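5-nitroimidazole antibiotic resistance protein (Bacteroides thetaiotaomicron, PDB 2FG9) binds flavin-adenine dinucleotide between its subunits and is probably an oxidoreductase that confers resistance to 5-nitroimidazole antibiotics. Local coordinates at residues S33-A38 and M57-E62. Sequence-based numbering, arbitrary orientation.
With FAD (flavin-adenine dinucleotide), chain C.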
loop_
_atom_site.group_PDB
_atom_site.type_symbol
_atom_site.label_atom_id
_atom_site.label_comp_id
_atom_site.label_asym_id
_atom_site.label_seq_id
_atom_site.Cartn_x
_atom_site.Cartn_y
_atom_site.Cartn_z
ATOM N N SER A 33 -22.315 -4.214 6.689
ATOM C CA SER A 33 -20.850 -4.148 6.609
ATOM C C SER A 33 -20.389 -3.363 5.387
ATOM O O SER A 33 -19.431 -2.594 5.467
ATOM C CB SER A 33 -20.219 -5.543 6.582
ATOM O OG SER A 33 -18.809 -5.427 6.442
ATOM N N ILE A 34 -21.085 -3.544 4.265
ATOM C CA ILE A 34 -20.761 -2.816 3.050
ATOM C C ILE A 34 -20.996 -1.347 3.303
ATOM O O ILE A 34 -20.148 -0.516 3.006
ATOM C CB ILE A 34 -21.603 -3.308 1.833
ATOM C CG1 ILE A 34 -21.262 -4.756 1.535
ATOM C CG2 ILE A 34 -21.291 -2.491 0.591
ATOM C CD1 ILE A 34 -22.272 -5.475 0.726
ATOM N N ILE A 35 -22.160 -1.024 3.856
ATOM C CA ILE A 35 -22.493 0.363 4.167
ATOM C C ILE A 35 -21.419 0.987 5.072
ATOM O O ILE A 35 -20.981 2.119 4.866
ATOM C CB ILE A 35 -23.893 0.443 4.839
ATOM C CG1 ILE A 35 -24.983 0.012 3.865
ATOM C CG2 ILE A 35 -24.209 1.858 5.377
ATOM C CD1 ILE A 35 -26.345 -0.050 4.496
ATOM N N LEU A 36 -21.017 0.243 6.088
ATOM C CA LEU A 36 -20.055 0.737 7.063
ATOM C C LEU A 36 -18.655 0.897 6.478
ATOM O O LEU A 36 -17.904 1.761 6.910
ATOM C CB LEU A 36 -20.056 -0.165 8.301
ATOM C CG LEU A 36 -21.380 -0.143 9.116
ATOM C CD1 LEU A 36 -21.375 -1.182 10.281
ATOM C CD2 LEU A 36 -21.721 1.276 9.654
ATOM N N GLN A 37 -18.316 0.086 5.489
ATOM C CA GLN A 37 -17.038 0.200 4.788
ATOM C C GLN A 37 -16.992 1.369 3.816
ATOM O O GLN A 37 -15.913 1.792 3.424
ATOM C CB GLN A 37 -16.737 -1.086 3.995
ATOM C CG GLN A 37 -16.356 -2.293 4.880
ATOM C CD GLN A 37 -15.979 -3.535 4.051
ATOM O OE1 GLN A 37 -14.820 -3.664 3.615
ATOM N NE2 GLN A 37 -16.956 -4.454 3.822
ATOM N N ALA A 38 -18.142 1.863 3.368
ATOM C CA ALA A 38 -18.143 2.828 2.277
ATOM C C ALA A 38 -17.771 4.221 2.790
ATOM O O ALA A 38 -18.124 4.583 3.903
ATOM C CB ALA A 38 -19.519 2.825 1.550
HETATM N N MSE A 57 -22.551 11.843 -1.246
HETATM C CA MSE A 57 -22.619 12.472 0.047
HETATM C C MSE A 57 -21.981 11.646 1.118
HETATM O O MSE A 57 -21.905 10.438 1.012
HETATM C CB MSE A 57 -24.090 12.766 0.385
HETATM C CG MSE A 57 -24.538 14.027 -0.355
HETATM SE SE MSE A 57 -26.191 14.421 -0.038
HETATM C CE MSE A 57 -26.037 15.414 1.688
ATOM N N ASN A 58 -21.505 12.300 2.166
ATOM C CA ASN A 58 -21.036 11.571 3.333
ATOM C C ASN A 58 -22.228 11.171 4.183
ATOM O O ASN A 58 -23.314 11.642 3.971
ATOM C CB ASN A 58 -20.048 12.424 4.093
ATOM C CG ASN A 58 -18.815 12.704 3.277
ATOM O OD1 ASN A 58 -18.399 13.830 3.170
ATOM N ND2 ASN A 58 -18.280 11.689 2.628
ATOM N N PHE A 59 -22.034 10.261 5.108
ATOM C CA PHE A 59 -23.133 9.698 5.808
ATOM C C PHE A 59 -22.677 8.980 7.073
ATOM O O PHE A 59 -21.472 8.667 7.274
ATOM C CB PHE A 59 -23.843 8.691 4.910
ATOM C CG PHE A 59 -23.058 7.433 4.700
ATOM C CD1 PHE A 59 -22.120 7.363 3.707
ATOM C CD2 PHE A 59 -23.204 6.349 5.548
ATOM C CE1 PHE A 59 -21.363 6.235 3.535
ATOM C CE2 PHE A 59 -22.446 5.201 5.391
ATOM C CZ PHE A 59 -21.519 5.153 4.397
ATOM N N GLY A 60 -23.667 8.706 7.905
ATOM C CA GLY A 60 -23.559 7.822 8.998
ATOM C C GLY A 60 -24.712 6.861 8.944
ATOM O O GLY A 60 -25.754 7.111 8.320
ATOM N N TYR A 61 -24.510 5.724 9.584
ATOM C CA TYR A 61 -25.523 4.692 9.636
ATOM C C TYR A 61 -25.549 4.117 11.030
ATOM O O TYR A 61 -24.518 3.643 11.526
ATOM C CB TYR A 61 -25.238 3.579 8.627
ATOM C CG TYR A 61 -26.235 2.442 8.681
ATOM C CD1 TYR A 61 -27.486 2.553 8.092
ATOM C CD2 TYR A 61 -25.933 1.276 9.353
ATOM C CE1 TYR A 61 -28.402 1.519 8.180
ATOM C CE2 TYR A 61 -26.838 0.237 9.442
ATOM C CZ TYR A 61 -28.070 0.360 8.860
ATOM O OH TYR A 61 -28.949 -0.695 8.912
ATOM N N GLU A 62 -26.719 4.176 11.672
ATOM C CA GLU A 62 -26.974 3.310 12.806
ATOM C C GLU A 62 -28.446 2.960 12.956
ATOM O O GLU A 62 -29.331 3.759 12.640
ATOM C CB GLU A 62 -26.385 3.907 14.080
ATOM C CG GLU A 62 -27.213 4.952 14.775
ATOM C CD GLU A 62 -26.669 5.285 16.164
ATOM O OE1 GLU A 62 -25.426 5.227 16.378
ATOM O OE2 GLU A 62 -27.500 5.618 17.026
HETATM P PA FAD C . -26.699 22.269 -6.641
HETATM O O1A FAD C . -28.155 22.560 -6.318
HETATM O O2A FAD C . -25.689 23.376 -6.398
HETATM O O5B FAD C . -26.633 21.836 -8.191
HETATM C C5B FAD C . -25.908 22.590 -9.131
HETATM C C4B FAD C . -25.549 21.704 -10.323
HETATM O O4B FAD C . -24.154 21.383 -10.279
HETATM C C3B FAD C . -26.292 20.364 -10.424
HETATM O O3B FAD C . -27.597 20.414 -10.981
HETATM C C2B FAD C . -25.294 19.578 -11.254
HETATM O O2B FAD C . -25.301 19.918 -12.636
HETATM C C1B FAD C . -23.972 20.019 -10.620
HETATM N N9A FAD C . -23.627 19.129 -9.470
HETATM C C8A FAD C . -24.221 19.069 -8.239
HETATM N N7A FAD C . -23.626 18.101 -7.519
HETATM C C5A FAD C . -22.623 17.539 -8.244
HETATM C C6A FAD C . -21.686 16.500 -7.957
HETATM N N6A FAD C . -21.289 16.303 -6.686
HETATM N N1A FAD C . -20.798 16.138 -8.952
HETATM C C2A FAD C . -20.820 16.792 -10.188
HETATM N N3A FAD C . -21.726 17.801 -10.481
HETATM C C4A FAD C . -22.624 18.180 -9.505
HETATM N N1 FAD C . -22.606 17.614 -0.014
HETATM C C2 FAD C . -23.400 17.812 1.107
HETATM O O2 FAD C . -24.220 18.739 1.153
HETATM N N3 FAD C . -23.239 16.982 2.193
HETATM C C4 FAD C . -22.303 15.940 2.155
HETATM O O4 FAD C . -22.429 15.067 2.982
HETATM C C4X FAD C . -21.516 15.737 1.035
HETATM N N5 FAD C . -20.569 14.725 0.931
HETATM C C5X FAD C . -19.802 14.578 -0.256
HETATM C C6 FAD C . -18.890 13.570 -0.376
HETATM C C7 FAD C . -18.162 13.398 -1.538
HETATM C C7M FAD C . -17.848 11.954 -1.762
HETATM C C8 FAD C . -18.336 14.264 -2.596
HETATM C C8M FAD C . -17.758 14.077 -3.944
HETATM C C9 FAD C . -19.232 15.286 -2.494
HETATM C C9A FAD C . -19.979 15.426 -1.335
HETATM N N10 FAD C . -20.947 16.403 -1.213
HETATM C C10 FAD C . -21.696 16.578 -0.065
HETATM C "C1'" FAD C . -21.327 17.212 -2.381
HETATM C "C2'" FAD C . -22.758 16.892 -2.733
HETATM O "O2'" FAD C . -22.673 16.069 -3.892
HETATM C "C3'" FAD C . -23.338 18.319 -2.823
HETATM O "O3'" FAD C . -24.413 18.629 -1.940
HETATM C "C4'" FAD C . -23.688 18.620 -4.238
HETATM O "O4'" FAD C . -22.514 18.514 -5.052
HETATM C "C5'" FAD C . -24.417 19.969 -4.153
HETATM O "O5'" FAD C . -25.747 19.505 -3.981
HETATM P P FAD C . -27.027 20.217 -4.642
HETATM O O1P FAD C . -27.530 21.210 -3.584
HETATM O O2P FAD C . -28.057 19.225 -5.119
HETATM O O3P FAD C . -26.263 20.938 -5.852
#
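The last turn of helix 28-37 packs against strand 52-62, with the CA atoms of Leu36 and Tyr61 7.2 Å apart. The chains diverge toward the flavin end, where the CA atoms of Ala38 and Phe59 are 9.2 Å apart. Ala38 is the first residue to leave the helical conformation. Phe59 and Tyr61 both start toward the helix, while Gly60 between them is hydrogen-bonded through its backbone to Tyr67 of strand 65-70.

Ile35 touches both aromatic residues. With chi1 at -66°, Ile35 CG1 lies beside the backbone N and CG2 anti to it. Ile35 CG2 is 3.8 Å from Phe59 CE2 and equally far from Tyr61 CB. The Phe59 ring reaches the helix end with its edge. Phe59 CZ lies 3.1 Å from Ile35 O, which is close to the ring plane. Ala38 packs near the same end of the ring, Ala38 CB 4.2 Å from Phe59 CZ. Ala38 O is hydrogen-bonded to His139, whose ring also meets that of Phe59.

Helix 28-37 packs on the antiparallel sheet of what is probably the split barrel of the pyridoxamine 5'-phosphate oxidase family, and this contact joins the two. Phe90 of strand 85-99 meets the Phe59 ring edge-to-face and also touches Ile35 and Ala38.

Leu36 lies at the more exposed margin. Leu36 CD2 approaches the edge of the Tyr61 ring, 4.2 Å from CD2 of Tyr61. The phenol OH is hydrogen-bonded to Glu32, one turn back on the helix. At the other end of the strand segment, Asn58 N is hydrogen-bonded to both O4 and N5 of the flavin, at 2.9 Å from N5.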